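Local coordinates for protein lysine-specific demethylase REF6 (PDB 6A58) that removes methyl groups from lysines of histone H3, activating gene expression, and binds specific DNA sequences through its C-terminal zinc fingers, at residues L42-G54 against F58-H70. Sequence-based numbering, arbitrary orientation. Where two conformers were deposited one is given.
With ZN (zinc ion), chain C; ZN (zinc ion), chain B.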
loop_
_atom_site.group_PDB
_atom_site.type_symbol
_atom_site.label_atom_id
_atom_site.label_comp_id
_atom_site.label_asym_id
_atom_site.label_seq_id
_atom_site.Cartn_x
_atom_site.Cartn_y
_atom_site.Cartn_z
ATOM N N LEU A 42 12.154 -22.820 0.931
ATOM C CA LEU A 42 12.566 -21.883 -0.114
ATOM C C LEU A 42 12.250 -20.440 0.286
ATOM O O LEU A 42 13.044 -19.529 0.035
ATOM C CB LEU A 42 11.914 -22.234 -1.457
ATOM C CG LEU A 42 12.321 -23.591 -2.053
ATOM C CD1 LEU A 42 11.458 -23.934 -3.256
ATOM C CD2 LEU A 42 13.798 -23.621 -2.419
ATOM N N HIS A 43 11.102 -20.242 0.934
ATOM C CA HIS A 43 10.731 -18.942 1.482
ATOM C C HIS A 43 11.730 -18.433 2.531
ATOM O O HIS A 43 12.074 -17.252 2.528
ATOM C CB HIS A 43 9.325 -19.017 2.085
ATOM C CG HIS A 43 8.890 -17.758 2.761
ATOM N ND1 HIS A 43 8.591 -16.609 2.063
ATOM C CD2 HIS A 43 8.685 -17.471 4.069
ATOM C CE1 HIS A 43 8.228 -15.665 2.912
ATOM N NE2 HIS A 43 8.284 -16.159 4.135
ATOM N N LYS A 44 12.203 -19.319 3.406
ATOM C CA LYS A 44 13.206 -18.948 4.418
ATOM C C LYS A 44 14.588 -18.613 3.828
ATOM O O LYS A 44 15.402 -17.972 4.500
ATOM C CB LYS A 44 13.310 -20.021 5.503
ATOM C CG LYS A 44 12.084 -20.051 6.395
ATOM C CD LYS A 44 12.129 -21.197 7.382
ATOM C CE LYS A 44 10.871 -21.212 8.229
ATOM N NZ LYS A 44 10.890 -22.289 9.252
ATOM N N ARG A 45 14.832 -19.047 2.587
ATOM C CA ARG A 45 16.014 -18.642 1.810
ATOM C C ARG A 45 15.758 -17.373 0.984
ATOM O O ARG A 45 16.543 -17.023 0.094
ATOM C CB ARG A 45 16.457 -19.788 0.899
ATOM C CG ARG A 45 17.077 -20.951 1.657
ATOM C CD ARG A 45 17.266 -22.157 0.766
ATOM N NE ARG A 45 18.034 -21.852 -0.441
ATOM C CZ ARG A 45 18.215 -22.693 -1.459
ATOM N NH1 ARG A 45 17.697 -23.924 -1.438
ATOM N NH2 ARG A 45 18.923 -22.295 -2.515
ATOM N N ASN A 46 14.658 -16.674 1.284
ATOM C CA ASN A 46 14.296 -15.405 0.654
ATOM C C ASN A 46 14.143 -15.474 -0.864
ATOM O O ASN A 46 14.494 -14.532 -1.580
ATOM C CB ASN A 46 15.276 -14.303 1.087
ATOM C CG ASN A 46 15.312 -14.124 2.594
ATOM O OD1 ASN A 46 16.380 -14.080 3.200
ATOM N ND2 ASN A 46 14.141 -14.045 3.206
ATOM N N ILE A 47 13.589 -16.590 -1.336
ATOM C CA ILE A 47 13.255 -16.779 -2.742
ATOM C C ILE A 47 11.800 -16.357 -2.918
ATOM O O ILE A 47 10.936 -16.767 -2.140
ATOM C CB ILE A 47 13.425 -18.249 -3.182
ATOM C CG1 ILE A 47 14.878 -18.703 -2.992
ATOM C CG2 ILE A 47 13.003 -18.427 -4.640
ATOM C CD1 ILE A 47 15.059 -20.202 -2.933
ATOM N N CYS A 48 11.538 -15.527 -3.926
ATOM C CA CYS A 48 10.179 -15.050 -4.212
ATOM C C CYS A 48 9.163 -16.204 -4.265
ATOM O O CYS A 48 9.443 -17.236 -4.871
ATOM C CB CYS A 48 10.155 -14.301 -5.540
ATOM S SG CYS A 48 8.536 -13.610 -5.940
ATOM N N PRO A 49 7.979 -16.030 -3.639
ATOM C CA PRO A 49 6.973 -17.103 -3.630
ATOM C C PRO A 49 6.199 -17.304 -4.940
ATOM O O PRO A 49 5.433 -18.266 -5.036
ATOM C CB PRO A 49 5.999 -16.654 -2.532
ATOM C CG PRO A 49 6.107 -15.172 -2.535
ATOM C CD PRO A 49 7.552 -14.883 -2.815
ATOM N N ILE A 50 6.377 -16.414 -5.921
ATOM C CA ILE A 50 5.554 -16.409 -7.135
ATOM C C ILE A 50 6.162 -17.283 -8.232
ATOM O O ILE A 50 7.357 -17.184 -8.529
ATOM C CB ILE A 50 5.353 -14.961 -7.658
ATOM C CG1 ILE A 50 4.696 -14.077 -6.581
ATOM C CG2 ILE A 50 4.551 -14.946 -8.958
ATOM C CD1 ILE A 50 3.349 -14.554 -6.076
ATOM N N LYS A 51 5.321 -18.117 -8.844
ATOM C CA LYS A 51 5.734 -18.991 -9.948
ATOM C C LYS A 51 6.356 -18.183 -11.092
ATOM O O LYS A 51 5.802 -17.163 -11.514
ATOM C CB LYS A 51 4.539 -19.793 -10.478
ATOM C CG LYS A 51 3.999 -20.839 -9.518
ATOM C CD LYS A 51 2.637 -21.356 -9.960
ATOM C CE LYS A 51 2.082 -22.375 -8.980
ATOM N NZ LYS A 51 0.716 -22.853 -9.337
ATOM N N GLY A 52 7.520 -18.631 -11.562
ATOM C CA GLY A 52 8.213 -18.007 -12.693
ATOM C C GLY A 52 9.139 -16.833 -12.406
ATOM O O GLY A 52 9.861 -16.398 -13.308
ATOM N N CYS A 53 9.137 -16.312 -11.176
ATOM C CA CYS A 53 9.939 -15.130 -10.846
ATOM C C CYS A 53 11.406 -15.504 -10.614
ATOM O O CYS A 53 12.281 -15.092 -11.380
ATOM C CB CYS A 53 9.366 -14.392 -9.630
ATOM S SG CYS A 53 10.328 -12.943 -9.155
ATOM N N GLY A 54 11.664 -16.273 -9.558
ATOM C CA GLY A 54 13.011 -16.754 -9.245
ATOM C C GLY A 54 13.959 -15.786 -8.550
ATOM O O GLY A 54 15.094 -16.158 -8.252
ATOM N N PHE A 58 18.376 -10.526 -0.045
ATOM C CA PHE A 58 19.377 -10.573 1.025
ATOM C C PHE A 58 18.752 -10.707 2.413
ATOM O O PHE A 58 19.374 -11.253 3.326
ATOM C CB PHE A 58 20.271 -9.325 0.967
ATOM C CG PHE A 58 21.413 -9.348 1.947
ATOM C CD1 PHE A 58 22.511 -10.175 1.735
ATOM C CD2 PHE A 58 21.388 -8.551 3.089
ATOM C CE1 PHE A 58 23.564 -10.206 2.640
ATOM C CE2 PHE A 58 22.437 -8.575 3.996
ATOM C CZ PHE A 58 23.526 -9.403 3.773
ATOM N N SER A 59 17.532 -10.198 2.568
ATOM C CA SER A 59 16.813 -10.294 3.829
ATOM C C SER A 59 15.345 -10.591 3.591
ATOM O O SER A 59 14.830 -10.473 2.478
ATOM C CB SER A 59 16.949 -8.993 4.629
ATOM O OG SER A 59 16.045 -8.005 4.162
ATOM N N HIS A 60 14.681 -10.945 4.678
ATOM C CA HIS A 60 13.265 -11.248 4.658
ATOM C C HIS A 60 12.399 -10.004 4.403
ATOM O O HIS A 60 11.345 -10.108 3.781
ATOM C CB HIS A 60 12.881 -11.930 5.964
ATOM C CG HIS A 60 11.591 -12.665 5.887
ATOM N ND1 HIS A 60 10.385 -12.047 6.119
ATOM C CD2 HIS A 60 11.309 -13.952 5.580
ATOM C CE1 HIS A 60 9.414 -12.925 5.971
ATOM N NE2 HIS A 60 9.945 -14.092 5.652
ATOM N N LYS A 61 12.853 -8.835 4.861
ATOM C CA LYS A 61 12.153 -7.573 4.593
ATOM C C LYS A 61 12.118 -7.238 3.096
ATOM O O LYS A 61 11.076 -6.832 2.576
ATOM C CB LYS A 61 12.788 -6.416 5.376
ATOM C CG LYS A 61 11.909 -5.178 5.456
ATOM C CD LYS A 61 12.554 -4.068 6.275
ATOM C CE LYS A 61 13.657 -3.361 5.505
ATOM N NZ LYS A 61 14.118 -2.128 6.203
ATOM N N TYR A 62 13.254 -7.409 2.415
ATOM C CA TYR A 62 13.335 -7.218 0.955
ATOM C C TYR A 62 12.403 -8.158 0.185
ATOM O O TYR A 62 11.778 -7.750 -0.798
ATOM C CB TYR A 62 14.771 -7.416 0.449
ATOM C CG TYR A 62 15.722 -6.270 0.748
ATOM C CD1 TYR A 62 15.482 -4.991 0.247
ATOM C CD2 TYR A 62 16.884 -6.476 1.496
ATOM C CE1 TYR A 62 16.357 -3.943 0.504
ATOM C CE2 TYR A 62 17.766 -5.434 1.757
ATOM C CZ TYR A 62 17.498 -4.171 1.260
ATOM O OH TYR A 62 18.369 -3.139 1.516
ATOM N N LEU A 63 12.330 -9.412 0.628
ATOM C CA LEU A 63 11.456 -10.420 0.019
ATOM C C LEU A 63 9.978 -10.022 0.084
ATOM O O LEU A 63 9.273 -10.071 -0.925
ATOM C CB LEU A 63 11.648 -11.770 0.716
ATOM C CG LEU A 63 10.742 -12.930 0.289
ATOM C CD1 LEU A 63 11.114 -13.408 -1.104
ATOM C CD2 LEU A 63 10.800 -14.053 1.315
ATOM N N VAL A 64 9.525 -9.648 1.279
ATOM C CA VAL A 64 8.111 -9.319 1.524
ATOM C C VAL A 64 7.678 -8.085 0.722
ATOM O O VAL A 64 6.590 -8.072 0.137
ATOM C CB VAL A 64 7.827 -9.127 3.039
ATOM C CG1 VAL A 64 6.429 -8.561 3.292
ATOM C CG2 VAL A 64 7.989 -10.449 3.780
ATOM N N GLN A 65 8.530 -7.064 0.694
ATOM C CA GLN A 65 8.279 -5.861 -0.110
ATOM C C GLN A 65 8.168 -6.177 -1.604
ATOM O O GLN A 65 7.279 -5.657 -2.283
ATOM C CB GLN A 65 9.373 -4.816 0.123
ATOM C CG GLN A 65 9.327 -4.179 1.504
ATOM C CD GLN A 65 10.529 -3.298 1.800
ATOM O OE1 GLN A 65 11.338 -3.000 0.918
ATOM N NE2 GLN A 65 10.648 -2.872 3.055
ATOM N N HIS A 66 9.061 -7.034 -2.100
ATOM C CA HIS A 66 9.052 -7.439 -3.509
ATOM C C HIS A 66 7.775 -8.172 -3.935
ATOM O O HIS A 66 7.217 -7.873 -4.994
ATOM C CB HIS A 66 10.260 -8.321 -3.835
ATOM C CG HIS A 66 10.199 -8.922 -5.202
ATOM N ND1 HIS A 66 10.397 -8.183 -6.347
ATOM C CD2 HIS A 66 9.937 -10.186 -5.609
ATOM C CE1 HIS A 66 10.268 -8.967 -7.401
ATOM N NE2 HIS A 66 9.990 -10.188 -6.981
ATOM N N GLN A 67 7.337 -9.138 -3.125
ATOM C CA GLN A 67 6.132 -9.938 -3.417
ATOM C C GLN A 67 4.899 -9.069 -3.711
ATOM O O GLN A 67 4.089 -9.417 -4.571
ATOM C CB GLN A 67 5.854 -10.929 -2.266
ATOM C CG GLN A 67 4.530 -11.694 -2.346
ATOM C CD GLN A 67 3.374 -10.988 -1.649
ATOM O OE1 GLN A 67 3.519 -10.479 -0.536
ATOM N NE2 GLN A 67 2.216 -10.959 -2.304
ATOM N N ARG A 68 4.776 -7.945 -3.002
ATOM C CA ARG A 68 3.689 -6.979 -3.219
ATOM C C ARG A 68 3.621 -6.418 -4.647
ATOM O O ARG A 68 2.532 -6.103 -5.131
ATOM C CB ARG A 68 3.809 -5.819 -2.229
ATOM N N VAL A 69 4.773 -6.296 -5.310
ATOM C CA VAL A 69 4.837 -5.824 -6.701
ATOM C C VAL A 69 4.146 -6.756 -7.707
ATOM O O VAL A 69 3.668 -6.296 -8.748
ATOM C CB VAL A 69 6.296 -5.605 -7.156
ATOM N N HIS A 70 4.101 -8.054 -7.408
ATOM C CA HIS A 70 3.357 -9.017 -8.231
ATOM C C HIS A 70 1.836 -8.893 -8.082
ATOM O O HIS A 70 1.097 -9.210 -9.017
ATOM C CB HIS A 70 3.765 -10.454 -7.894
ATOM C CG HIS A 70 5.147 -10.811 -8.342
ATOM N ND1 HIS A 70 5.418 -11.276 -9.609
ATOM C CD2 HIS A 70 6.330 -10.791 -7.686
ATOM C CE1 HIS A 70 6.712 -11.516 -9.720
ATOM N NE2 HIS A 70 7.288 -11.232 -8.565
HETATM ZN ZN ZN C . 9.016 -12.131 -7.534
HETATM ZN ZN ZN B . 8.126 -15.247 5.997
#
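Asn46 and Leu63 bring the two backbones closest, their CA atoms 5.8 Å apart, where the chain, having left helix 37-44, passes helix 60-70. Asn46, with positive phi, is the C-prime residue of a Schellman motif that ends helix 37-44. Its amide lies against the first turn of helix 60-70, with ND2 3.3 Å from His60 CA and 3.8 Å from Leu63 CD2. An alanine at Asn46 would lose the amide and would probably leave a gap beside His60 and Leu63. Two zinc ions join the segments. One is held by Cys48 SG, Cys53 SG, His66 NE2 and His70 NE2, the classical C2H2 set of finger 2. Cys48 SG also accepts a bond from Ile50 N, 3.5 Å long, which probably steadies the thiolate. Ile50 CG1 sits over one face of the His70 ring in a CH-pi contact. The other zinc ion joins His43 NE2 to His60 NE2, with the ring planes at 86°. Between the metals, a chi1 of 175° carries Leu63 CG toward segment 42-54, and the two methyls then divide. CD2 lies 3.4 Å from His43 CE1, and CD1 lies 3.5 Å from Ile47 O. Cys25 and Cys30, from the hairpin of strands 23-24 and 33-34, complete the His43-His60 site. Helix 60-70 thus serves both zinc sites and ties the degenerate first finger to the second.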